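Local coordinates for putative epimerase (Burkholderia cenocepacia, PDB 4LW8), which is probably an NAD(P)-dependent sugar-nucleotide epimerase or dehydratase of the short-chain dehydrogenase/reductase type, associated with the biosynthesis of lipopolysaccharide O-antigen, at residues Q105-N110 and Y160-L165; A137-N142 and I182-N187; L72-M77 and T114-A119; G25-T30 and G47-G52. One frame throughout, in Å; residues are numbered along the deposited sequence. Where two conformers were deposited one is given.

Overall arrangement
Interactions 1 and 3 both use helix 103-122: its earlier turns meet helix 159-172 and its later ones the start of helix 74-84, with contact centres about 15 Å apart. Leu72 of interaction 3 also packs on Ala108 of interaction 1. Interaction 2, centred about 13 Å from interaction 1, touches it through Ile139 and Asn138, which lie against Ala161, Lys164 and Leu165. Interaction 4 holds the glycine-rich turn that probably binds the dinucleotide. It is centred about 18 Å from interaction 1, which carries the Tyr-X-X-X-Lys signature, and about 22 Å from interaction 2, although interactions 2 and 4 reach the same Rossmann sheet.

Interaction 1 of 4, residues Q105-N110 and Y160-L165; sequences QTYAVN and YAVSKL
The Tyr107 ring turns its edge to Val162, whose CG1 lies near the ring plane, 3.7 Å from CE1, while CB of Ser163 approaches obliquely. Tyr160 receives Thr106 CG2 at its edge; over one face, Lys164 CG of its own helix sits towards the rim. The Asn110 amide crosses the Tyr160 ring at about a right angle, their planes 72° apart, with ND2 3.7 Å from CD1. That same ND2 donates to Ser163 OG at 2.7 Å, a nearly straight bond (176°) lying in the amide plane. Ser163 OG, held between its backbone N and carbonyl carbon (chi1 80°), in turn donates to Tyr160 O at 2.8 Å, so a relay runs from one helix into the backbone of the other. Serine suits this spot: small enough for two helical segments whose axes approach to 9.0 Å, and able to accept and donate. Asn110 OD1 is held by Arg95 N, and Tyr107 OH by Asp159. Ala166 and Ala170 of the second subunit pack on Val162 and Tyr107. The sequence YAVSK fits the Tyr-X-X-X-Lys signature of short-chain dehydrogenases/reductases, and the paired helices 103-122 and 159-172 are consistent with the four-helix dimer interface of the extended family.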
loop_
_atom_site.group_PDB
_atom_site.type_symbol
_atom_site.label_atom_id
_atom_site.label_comp_id
_atom_site.label_asym_id
_atom_site.label_seq_id
_atom_site.Cartn_x
_atom_site.Cartn_y
_atom_site.Cartn_z
ATOM N N GLN A 105 -11.608 6.689 3.560
ATOM C CA GLN A 105 -11.235 7.084 4.911
ATOM C C GLN A 105 -10.292 6.076 5.568
ATOM O O GLN A 105 -9.387 6.448 6.332
ATOM C CB GLN A 105 -12.485 7.281 5.775
ATOM C CG GLN A 105 -13.032 8.699 5.702
ATOM C CD GLN A 105 -12.003 9.740 6.159
ATOM O OE1 GLN A 105 -11.290 10.333 5.337
ATOM N NE2 GLN A 105 -11.923 9.964 7.477
ATOM N N THR A 106 -10.500 4.808 5.240
ATOM C CA THR A 106 -9.649 3.725 5.693
ATOM C C THR A 106 -8.221 3.912 5.194
ATOM O O THR A 106 -7.273 3.820 5.975
ATOM C CB THR A 106 -10.181 2.363 5.206
ATOM O OG1 THR A 106 -11.449 2.111 5.822
ATOM C CG2 THR A 106 -9.211 1.241 5.570
ATOM N N TYR A 107 -8.065 4.193 3.901
ATOM C CA TYR A 107 -6.722 4.456 3.371
ATOM C C TYR A 107 -6.121 5.756 3.934
ATOM O O TYR A 107 -4.964 5.775 4.356
ATOM C CB TYR A 107 -6.751 4.483 1.838
ATOM C CG TYR A 107 -6.937 3.102 1.246
ATOM C CD1 TYR A 107 -5.926 2.143 1.345
ATOM C CD2 TYR A 107 -8.120 2.746 0.603
ATOM C CE1 TYR A 107 -6.077 0.867 0.792
ATOM C CE2 TYR A 107 -8.290 1.470 0.053
ATOM C CZ TYR A 107 -7.260 0.544 0.150
ATOM O OH TYR A 107 -7.419 -0.700 -0.387
ATOM N N ALA A 108 -6.917 6.823 3.981
ATOM C CA ALA A 108 -6.446 8.104 4.517
ATOM C C ALA A 108 -5.990 7.991 5.983
ATOM O O ALA A 108 -4.841 8.322 6.308
ATOM C CB ALA A 108 -7.538 9.175 4.386
ATOM N N VAL A 109 -6.870 7.499 6.852
ATOM C CA VAL A 109 -6.548 7.387 8.272
ATOM C C VAL A 109 -5.331 6.454 8.494
ATOM O O VAL A 109 -4.393 6.812 9.207
ATOM C CB VAL A 109 -7.743 6.870 9.092
ATOM C CG1 VAL A 109 -7.305 6.535 10.506
ATOM C CG2 VAL A 109 -8.882 7.902 9.113
ATOM N N ASN A 110 -5.323 5.276 7.874
ATOM C CA ASN A 110 -4.245 4.326 8.158
ATOM C C ASN A 110 -2.900 4.639 7.494
ATOM O O ASN A 110 -1.856 4.274 8.042
ATOM C CB ASN A 110 -4.690 2.902 7.807
ATOM C CG ASN A 110 -5.888 2.467 8.646
ATOM O OD1 ASN A 110 -6.138 3.044 9.695
ATOM N ND2 ASN A 110 -6.633 1.464 8.184
ATOM N N TYR A 160 -9.069 -2.726 4.221
ATOM C CA TYR A 160 -8.477 -2.504 5.536
ATOM C C TYR A 160 -7.085 -3.164 5.607
ATOM O O TYR A 160 -6.103 -2.536 6.021
ATOM C CB TYR A 160 -9.388 -3.049 6.647
ATOM C CG TYR A 160 -8.759 -2.952 8.031
ATOM C CD1 TYR A 160 -8.496 -1.718 8.618
ATOM C CD2 TYR A 160 -8.412 -4.090 8.740
ATOM C CE1 TYR A 160 -7.909 -1.626 9.885
ATOM C CE2 TYR A 160 -7.822 -4.008 10.004
ATOM C CZ TYR A 160 -7.577 -2.775 10.567
ATOM O OH TYR A 160 -7.002 -2.695 11.817
ATOM N N ALA A 161 -6.992 -4.428 5.187
ATOM C CA ALA A 161 -5.709 -5.146 5.245
ATOM C C ALA A 161 -4.668 -4.517 4.300
ATOM O O ALA A 161 -3.483 -4.435 4.634
ATOM C CB ALA A 161 -5.916 -6.634 4.924
ATOM N N VAL A 162 -5.115 -4.075 3.124
ATOM C CA VAL A 162 -4.243 -3.378 2.176
ATOM C C VAL A 162 -3.705 -2.086 2.796
ATOM O O VAL A 162 -2.512 -1.769 2.674
ATOM C CB VAL A 162 -4.972 -3.045 0.857
ATOM C CG1 VAL A 162 -4.072 -2.162 -0.049
ATOM C CG2 VAL A 162 -5.391 -4.335 0.120
ATOM N N SER A 163 -4.577 -1.344 3.473
ATOM C CA SER A 163 -4.178 -0.058 4.058
ATOM C C SER A 163 -3.150 -0.270 5.166
ATOM O O SER A 163 -2.252 0.557 5.342
ATOM C CB SER A 163 -5.405 0.731 4.578
ATOM O OG SER A 163 -5.865 0.295 5.857
ATOM N N LYS A 164 -3.263 -1.379 5.898
ATOM C CA LYS A 164 -2.279 -1.701 6.946
ATOM C C LYS A 164 -0.915 -2.031 6.343
ATOM O O LYS A 164 0.126 -1.590 6.843
ATOM C CB LYS A 164 -2.765 -2.870 7.811
ATOM C CG LYS A 164 -3.839 -2.492 8.840
ATOM C CD LYS A 164 -3.256 -1.529 9.882
ATOM C CE LYS A 164 -4.109 -1.443 11.125
ATOM N NZ LYS A 164 -3.498 -0.484 12.095
ATOM N N LEU A 165 -0.922 -2.799 5.260
ATOM C CA LEU A 165 0.308 -3.120 4.551
ATOM C C LEU A 165 0.939 -1.852 3.979
ATOM O O LEU A 165 2.154 -1.648 4.067
ATOM C CB LEU A 165 0.036 -4.122 3.420
ATOM C CG LEU A 165 1.268 -4.608 2.671
ATOM C CD1 LEU A 165 2.193 -5.304 3.663
ATOM C CD2 LEU A 165 0.899 -5.550 1.489
#

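Interaction 2 of 4, residues A137-N142 and I182-N187; sequences ANIYGN and IARPFN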
loop_
_atom_site.group_PDB
_atom_site.type_symbol
_atom_site.label_atom_id
_atom_site.label_comp_id
_atom_site.label_asym_id
_atom_site.label_seq_id
_atom_site.Cartn_x
_atom_site.Cartn_y
_atom_site.Cartn_z
ATOM N N ALA A 137 -1.904 -8.918 11.283
ATOM C CA ALA A 137 -1.651 -10.162 10.571
ATOM C C ALA A 137 -2.595 -10.343 9.378
ATOM O O ALA A 137 -2.415 -11.269 8.585
ATOM C CB ALA A 137 -1.760 -11.348 11.512
ATOM N N ASN A 138 -3.606 -9.481 9.240
ATOM C CA ASN A 138 -4.522 -9.567 8.105
ATOM C C ASN A 138 -3.802 -9.267 6.789
ATOM O O ASN A 138 -4.317 -9.554 5.715
ATOM C CB ASN A 138 -5.714 -8.615 8.285
ATOM C CG ASN A 138 -6.693 -9.087 9.359
ATOM O OD1 ASN A 138 -6.466 -10.100 10.022
ATOM N ND2 ASN A 138 -7.787 -8.345 9.534
ATOM N N ILE A 139 -2.608 -8.681 6.881
ATOM C CA ILE A 139 -1.835 -8.429 5.665
ATOM C C ILE A 139 -1.432 -9.742 4.962
ATOM O O ILE A 139 -1.153 -9.738 3.755
ATOM C CB ILE A 139 -0.573 -7.565 5.955
ATOM C CG1 ILE A 139 0.444 -8.295 6.850
ATOM C CG2 ILE A 139 -0.975 -6.210 6.559
ATOM C CD1 ILE A 139 1.530 -9.089 6.097
ATOM N N TYR A 140 -1.392 -10.855 5.703
ATOM C CA TYR A 140 -1.087 -12.166 5.093
ATOM C C TYR A 140 -2.290 -12.705 4.314
ATOM O O TYR A 140 -2.137 -13.567 3.446
ATOM C CB TYR A 140 -0.666 -13.206 6.148
ATOM C CG TYR A 140 0.590 -12.841 6.929
ATOM C CD1 TYR A 140 1.840 -12.808 6.316
ATOM C CD2 TYR A 140 0.518 -12.528 8.286
ATOM C CE1 TYR A 140 2.998 -12.463 7.045
ATOM C CE2 TYR A 140 1.654 -12.178 9.015
ATOM C CZ TYR A 140 2.892 -12.154 8.392
ATOM O OH TYR A 140 4.012 -11.803 9.123
ATOM N N GLY A 141 -3.490 -12.224 4.634
ATOM C CA GLY A 141 -4.678 -12.680 3.921
ATOM C C GLY A 141 -4.966 -14.151 4.158
ATOM O O GLY A 141 -4.689 -14.669 5.240
ATOM N N ASN A 142 -5.526 -14.822 3.152
ATOM C CA ASN A 142 -5.893 -16.237 3.263
ATOM C C ASN A 142 -4.773 -17.202 2.858
ATOM O O ASN A 142 -4.935 -17.990 1.915
ATOM C CB ASN A 142 -7.133 -16.524 2.407
ATOM N N ILE A 182 7.533 -2.637 13.838
ATOM C CA ILE A 182 6.199 -2.933 13.333
ATOM C C ILE A 182 5.683 -4.234 13.956
ATOM O O ILE A 182 6.368 -5.258 13.938
ATOM C CB ILE A 182 6.175 -3.035 11.775
ATOM C CG1 ILE A 182 6.566 -1.690 11.126
ATOM C CG2 ILE A 182 4.787 -3.479 11.313
ATOM C CD1 ILE A 182 6.837 -1.750 9.624
ATOM N N ALA A 183 4.480 -4.189 14.527
ATOM C CA ALA A 183 3.872 -5.390 15.061
ATOM C C ALA A 183 2.765 -5.872 14.121
ATOM O O ALA A 183 2.005 -5.062 13.579
ATOM C CB ALA A 183 3.341 -5.139 16.484
ATOM N N ARG A 184 2.722 -7.178 13.858
ATOM C CA ARG A 184 1.595 -7.774 13.132
ATOM C C ARG A 184 0.819 -8.711 14.050
ATOM O O ARG A 184 1.055 -9.920 14.038
ATOM C CB ARG A 184 2.056 -8.541 11.885
ATOM C CG ARG A 184 2.532 -7.672 10.742
ATOM C CD ARG A 184 3.215 -8.510 9.669
ATOM N NE ARG A 184 3.632 -7.689 8.541
ATOM C CZ ARG A 184 4.403 -8.119 7.546
ATOM N NH1 ARG A 184 4.834 -9.374 7.535
ATOM N NH2 ARG A 184 4.743 -7.286 6.567
ATOM N N PRO A 185 -0.093 -8.158 14.863
ATOM C CA PRO A 185 -0.868 -9.011 15.771
ATOM C C PRO A 185 -1.806 -9.928 15.018
ATOM O O PRO A 185 -2.437 -9.519 14.036
ATOM C CB PRO A 185 -1.672 -8.001 16.612
ATOM C CG PRO A 185 -1.809 -6.783 15.690
ATOM C CD PRO A 185 -0.457 -6.727 14.999
ATOM N N PHE A 186 -1.898 -11.167 15.461
ATOM C CA PHE A 186 -2.981 -12.028 14.989
ATOM C C PHE A 186 -4.231 -11.678 15.802
ATOM O O PHE A 186 -4.210 -10.683 16.525
ATOM C CB PHE A 186 -2.586 -13.505 15.094
ATOM C CG PHE A 186 -1.683 -13.953 13.974
ATOM C CD1 PHE A 186 -0.411 -13.402 13.829
ATOM C CD2 PHE A 186 -2.132 -14.871 13.020
ATOM C CE1 PHE A 186 0.419 -13.780 12.779
ATOM C CE2 PHE A 186 -1.303 -15.261 11.950
ATOM C CZ PHE A 186 -0.027 -14.716 11.834
ATOM N N ASN A 187 -5.309 -12.451 15.673
ATOM C CA ASN A 187 -6.551 -12.160 16.399
ATOM C C ASN A 187 -6.348 -12.117 17.896
ATOM O O ASN A 187 -5.713 -13.003 18.470
ATOM C CB ASN A 187 -7.635 -13.205 16.091
ATOM C CG ASN A 187 -7.745 -13.489 14.610
ATOM O OD1 ASN A 187 -8.406 -12.753 13.885
ATOM N ND2 ASN A 187 -7.061 -14.537 14.145
#
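Arg184 runs from strand 180-189 towards Ile139 and Tyr140 of the short 3-10 turn. Its CB starts near the backbone of Ala137, and a chain extended from CG to NE carries CD past the phenol, 3.4 Å from Tyr140 OH. NE and CZ then slide under Ile139, whose CD1 sits over the centre of one guanidinium face, 3.4 Å from CZ. This methyl also lies over the centre of the Tyr140 ring and so fills the corner between two flat groups set 88° apart. At the tip NH1 donates to Tyr140 OH at 3.0 Å, the hydroxyl lying near the guanidinium plane, while NH2 forms a salt bridge with Glu168. Nearby, Ala137 N donates to Pro185 O at 2.9 Å, from above the carbonyl plane. The Phe186 ring takes Ala137 CB over its face, 3.4 Å from the centroid and 13° off the normal, a CH-pi contact to which the small alanine methyl is well suited. Tyr140 OH is also hydrogen-bonded to Asn248 of strand 246-249. A buried arginine is thus held by Ile139 over one face, Tyr140 OH at its edge and the Glu168 salt bridge, which would probably offset its charge.

Interaction 3 of 4, residues L72-M77 and T114-A119; sequences LDAEAM and TRNLLA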
loop_
_atom_site.group_PDB
_atom_site.type_symbol
_atom_site.label_atom_id
_atom_site.label_comp_id
_atom_site.label_asym_id
_atom_site.label_seq_id
_atom_site.Cartn_x
_atom_site.Cartn_y
_atom_site.Cartn_z
ATOM N N LEU A 72 -5.761 13.018 10.965
ATOM C CA LEU A 72 -5.634 13.699 9.673
ATOM C C LEU A 72 -5.306 15.191 9.843
ATOM O O LEU A 72 -5.068 15.904 8.871
ATOM C CB LEU A 72 -6.903 13.500 8.837
ATOM C CG LEU A 72 -7.182 12.051 8.407
ATOM C CD1 LEU A 72 -8.367 11.977 7.416
ATOM C CD2 LEU A 72 -5.929 11.409 7.787
ATOM N N ASP A 73 -5.282 15.649 11.087
ATOM C CA ASP A 73 -4.929 17.037 11.403
ATOM C C ASP A 73 -3.420 17.109 11.700
ATOM O O ASP A 73 -2.996 16.957 12.853
ATOM C CB ASP A 73 -5.759 17.520 12.600
ATOM C CG ASP A 73 -5.598 18.993 12.881
ATOM O OD1 ASP A 73 -4.633 19.617 12.371
ATOM O OD2 ASP A 73 -6.470 19.523 13.621
ATOM N N ALA A 74 -2.624 17.311 10.656
ATOM C CA ALA A 74 -1.172 17.185 10.749
ATOM C C ALA A 74 -0.613 18.173 11.760
ATOM O O ALA A 74 0.263 17.833 12.558
ATOM C CB ALA A 74 -0.518 17.389 9.368
ATOM N N GLU A 75 -1.132 19.399 11.731
ATOM C CA GLU A 75 -0.645 20.434 12.622
ATOM C C GLU A 75 -1.003 20.136 14.081
ATOM O O GLU A 75 -0.162 20.306 14.964
ATOM C CB GLU A 75 -1.174 21.803 12.198
ATOM C CG GLU A 75 -0.751 22.953 13.112
ATOM C CD GLU A 75 0.749 22.970 13.415
ATOM O OE1 GLU A 75 1.106 23.215 14.594
ATOM O OE2 GLU A 75 1.563 22.758 12.480
ATOM N N ALA A 76 -2.222 19.671 14.346
ATOM C CA ALA A 76 -2.583 19.315 15.717
ATOM C C ALA A 76 -1.752 18.124 16.205
ATOM O O ALA A 76 -1.409 18.031 17.387
ATOM C CB ALA A 76 -4.064 19.008 15.834
ATOM N N MET A 77 -1.420 17.208 15.302
ATOM C CA MET A 77 -0.557 16.093 15.672
ATOM C C MET A 77 0.862 16.582 16.010
ATOM O O MET A 77 1.483 16.106 16.962
ATOM C CB MET A 77 -0.508 15.051 14.562
ATOM C CG MET A 77 0.367 13.854 14.899
ATOM S SD MET A 77 -0.197 12.949 16.351
ATOM C CE MET A 77 -1.818 12.436 15.790
ATOM N N THR A 114 -0.965 7.843 9.876
ATOM C CA THR A 114 0.313 7.315 10.364
ATOM C C THR A 114 1.472 8.204 9.905
ATOM O O THR A 114 2.381 8.503 10.666
ATOM C CB THR A 114 0.531 5.885 9.881
ATOM O OG1 THR A 114 -0.551 5.075 10.366
ATOM C CG2 THR A 114 1.861 5.333 10.401
ATOM N N ARG A 115 1.425 8.643 8.653
ATOM C CA ARG A 115 2.460 9.527 8.155
ATOM C C ARG A 115 2.497 10.840 8.961
ATOM O O ARG A 115 3.582 11.342 9.295
ATOM C CB ARG A 115 2.259 9.813 6.663
ATOM C CG ARG A 115 3.466 10.483 6.013
ATOM C CD ARG A 115 3.191 10.970 4.605
ATOM N NE ARG A 115 4.406 11.515 4.006
ATOM C CZ ARG A 115 4.866 12.743 4.228
ATOM N NH1 ARG A 115 4.207 13.569 5.028
ATOM N NH2 ARG A 115 5.989 13.150 3.646
ATOM N N ASN A 116 1.324 11.386 9.292
ATOM C CA ASN A 116 1.279 12.601 10.100
ATOM C C ASN A 116 1.940 12.418 11.451
ATOM O O ASN A 116 2.650 13.309 11.920
ATOM C CB ASN A 116 -0.152 13.071 10.310
ATOM C CG ASN A 116 -0.778 13.593 9.045
ATOM O OD1 ASN A 116 -0.084 13.906 8.084
ATOM N ND2 ASN A 116 -2.092 13.712 9.045
ATOM N N LEU A 117 1.707 11.263 12.067
ATOM C CA LEU A 117 2.348 10.930 13.340
ATOM C C LEU A 117 3.875 10.885 13.210
ATOM O O LEU A 117 4.585 11.452 14.038
ATOM C CB LEU A 117 1.841 9.587 13.875
ATOM C CG LEU A 117 2.619 9.018 15.069
ATOM C CD1 LEU A 117 2.477 9.917 16.323
ATOM C CD2 LEU A 117 2.168 7.576 15.372
ATOM N N LEU A 118 4.375 10.188 12.184
ATOM C CA LEU A 118 5.816 10.046 11.991
ATOM C C LEU A 118 6.457 11.403 11.714
ATOM O O LEU A 118 7.517 11.708 12.259
ATOM C CB LEU A 118 6.121 9.047 10.848
ATOM C CG LEU A 118 5.604 7.623 11.113
ATOM C CD1 LEU A 118 5.824 6.722 9.920
ATOM C CD2 LEU A 118 6.248 6.997 12.364
ATOM N N ALA A 119 5.809 12.231 10.889
ATOM C CA ALA A 119 6.325 13.574 10.611
ATOM C C ALA A 119 6.411 14.418 11.884
ATOM O O ALA A 119 7.370 15.179 12.078
ATOM C CB ALA A 119 5.455 14.289 9.555
HETATM O O HOH W 1 -3.785 14.796 6.798
HETATM O O HOH W 2 2.228 16.141 11.787
#
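Asn116 meets Leu72 and Ala74 at the centre of a junction between two helices of the Rossmann fold: helix 74-84, which leads from strand 65-68 to strand 88-91, and helix 103-122, which leads on to strand 130-134. The amide divides its work. OD1 rests on the small CB of Ala74, 3.7 Å away, whereas ND2 lies 3.6 Å from Leu72 CA and donates to the carbonyl of Leu71, just before the segment. Its first torsion (chi1 -69°), with CG beside the backbone N, sends the amide across to this loop. Asparagine suits the place because its amide NH2 can serve Leu71 O and a water together, while OD1 and CG lie against the small alanine methyl.

Two waters extend the grip. One accepts from Asn116 ND2 at 3.0 Å and donates to Leu72 O; the other donates to both Ala74 O and Asn116 O, joining the backbones of the two helices. Farther along, Met77, modelled in two conformers, lies over the Asn116 carbonyl and Leu117; in one of them SD is 4.0 Å from Leu117 CD1. Val69, Leu71 and Ala120 also pack on Met77, whose bent, flexible chain lets it fit between the helix backbone and these apolar neighbours.

Behind these residues, helix 74-84 is capped at its start by Asp73. Asp73 takes the backbone N-H of Met77 on its own carbonyl, and its carboxylate caps the first turn: Ala76 N donates to Asp73 OD1 at 3.1 Å, approaching from 70° above the carboxylate plane.

Interaction 4 of 4, residues G25-T30 and G47-G52; sequences GLTGFT and GTVAPG
A type I turn from Gly25 to Gly28, closed by Gly28 N donating to Gly25 O at 3.1 Å, lays Leu26 and Thr27 against Gly47, Thr48 and Val49 at the end of strand 44-49. Leu26 extends its side chain with CG opposite the backbone N (chi1 176°), which brings CD2 down onto the strand, 3.7 Å from Gly47 CA. Gly47 has no side chain, so the leucine methyl can settle directly on its CA. Gly25 enters the turn with a positive phi (63°), a conformation glycine adopts easily.

This turn links strand 20-24 to helix 29-40 in the first beta-alpha-beta unit of the Rossmann fold, and GLTGFT supplies the first two glycines, Gly25 and Gly28, of a Gly-X-X-Gly-X-X-Gly motif that in this family probably receives the dinucleotide pyrophosphate.

Thr27 serves both polar and apolar needs. Its backbone N donates to a water at 2.8 Å, its OG1 lies 2.6 Å from the same water, and the water donates on to Thr48 O at 2.9 Å, bridging turn and strand. The backbone of Thr48 is tied to Val23 of strand 20-24. Thr27 CG2 packs 3.7 Å from Val49 CG1 as the two beta-branched side chains cross obliquely.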
loop_
_atom_site.group_PDB
_atom_site.type_symbol
_atom_site.label_atom_id
_atom_site.label_comp_id
_atom_site.label_asym_id
_atom_site.label_seq_id
_atom_site.Cartn_x
_atom_site.Cartn_y
_atom_site.Cartn_z
ATOM N N GLY A 25 -4.968 6.496 19.892
ATOM C CA GLY A 25 -6.108 5.620 20.157
ATOM C C GLY A 25 -6.022 5.046 21.563
ATOM O O GLY A 25 -6.407 3.903 21.799
ATOM N N LEU A 26 -5.503 5.849 22.494
ATOM C CA LEU A 26 -5.270 5.413 23.870
ATOM C C LEU A 26 -6.528 4.887 24.574
ATOM O O LEU A 26 -6.435 3.949 25.376
ATOM C CB LEU A 26 -4.688 6.572 24.702
ATOM C CG LEU A 26 -4.457 6.353 26.203
ATOM C CD1 LEU A 26 -3.632 5.097 26.468
ATOM C CD2 LEU A 26 -3.772 7.562 26.819
ATOM N N THR A 27 -7.695 5.471 24.292
ATOM C CA THR A 27 -8.898 5.075 25.037
ATOM C C THR A 27 -9.678 3.945 24.345
ATOM O O THR A 27 -10.733 3.547 24.805
ATOM C CB THR A 27 -9.853 6.271 25.293
ATOM O OG1 THR A 27 -10.265 6.847 24.048
ATOM C CG2 THR A 27 -9.146 7.340 26.137
ATOM N N GLY A 28 -9.150 3.403 23.253
ATOM C CA GLY A 28 -9.808 2.258 22.641
ATOM C C GLY A 28 -9.542 0.996 23.451
ATOM O O GLY A 28 -8.869 1.035 24.490
ATOM N N PHE A 29 -10.064 -0.124 22.968
ATOM C CA PHE A 29 -9.910 -1.416 23.625
ATOM C C PHE A 29 -8.452 -1.767 23.941
ATOM O O PHE A 29 -8.102 -1.987 25.092
ATOM C CB PHE A 29 -10.523 -2.505 22.744
ATOM C CG PHE A 29 -10.142 -3.906 23.142
ATOM C CD1 PHE A 29 -10.508 -4.416 24.379
ATOM C CD2 PHE A 29 -9.462 -4.729 22.254
ATOM C CE1 PHE A 29 -10.173 -5.701 24.735
ATOM C CE2 PHE A 29 -9.124 -6.007 22.605
ATOM C CZ PHE A 29 -9.480 -6.500 23.847
ATOM N N THR A 30 -7.602 -1.794 22.925
ATOM C CA THR A 30 -6.200 -2.166 23.107
ATOM C C THR A 30 -5.452 -1.128 23.940
ATOM O O THR A 30 -4.648 -1.468 24.809
ATOM C CB THR A 30 -5.504 -2.333 21.748
ATOM O OG1 THR A 30 -6.206 -3.328 20.986
ATOM C CG2 THR A 30 -4.060 -2.771 21.935
ATOM N N GLY A 47 -1.751 10.385 25.405
ATOM C CA GLY A 47 -2.331 9.768 24.227
ATOM C C GLY A 47 -3.370 10.626 23.547
ATOM O O GLY A 47 -3.755 11.663 24.079
ATOM N N THR A 48 -3.836 10.195 22.374
ATOM C CA THR A 48 -4.823 10.976 21.642
ATOM C C THR A 48 -6.224 10.407 21.824
ATOM O O THR A 48 -6.376 9.211 22.052
ATOM C CB THR A 48 -4.497 11.039 20.137
ATOM O OG1 THR A 48 -4.561 9.717 19.571
ATOM C CG2 THR A 48 -3.098 11.622 19.924
ATOM N N VAL A 49 -7.222 11.291 21.755
ATOM C CA VAL A 49 -8.635 10.930 21.668
ATOM C C VAL A 49 -9.262 11.731 20.535
ATOM O O VAL A 49 -8.724 12.761 20.136
ATOM C CB VAL A 49 -9.411 11.238 22.979
ATOM C CG1 VAL A 49 -8.887 10.404 24.133
ATOM C CG2 VAL A 49 -9.337 12.727 23.289
ATOM N N ALA A 50 -10.405 11.284 20.025
ATOM C CA ALA A 50 -11.105 12.024 18.975
ATOM C C ALA A 50 -11.715 13.298 19.541
ATOM O O ALA A 50 -12.369 13.255 20.574
ATOM C CB ALA A 50 -12.214 11.157 18.344
ATOM N N PRO A 51 -11.516 14.429 18.857
ATOM C CA PRO A 51 -12.157 15.682 19.253
ATOM C C PRO A 51 -13.675 15.540 19.280
ATOM O O PRO A 51 -14.228 14.831 18.442
ATOM C CB PRO A 51 -11.716 16.661 18.162
ATOM C CG PRO A 51 -10.400 16.124 17.701
ATOM C CD PRO A 51 -10.532 14.628 17.774
ATOM N N GLY A 52 -14.330 16.169 20.251
ATOM C CA GLY A 52 -15.781 16.242 20.273
ATOM C C GLY A 52 -16.500 14.974 20.711
ATOM O O GLY A 52 -17.730 14.939 20.778
HETATM O O HOH W 3 -8.421 7.180 22.201
#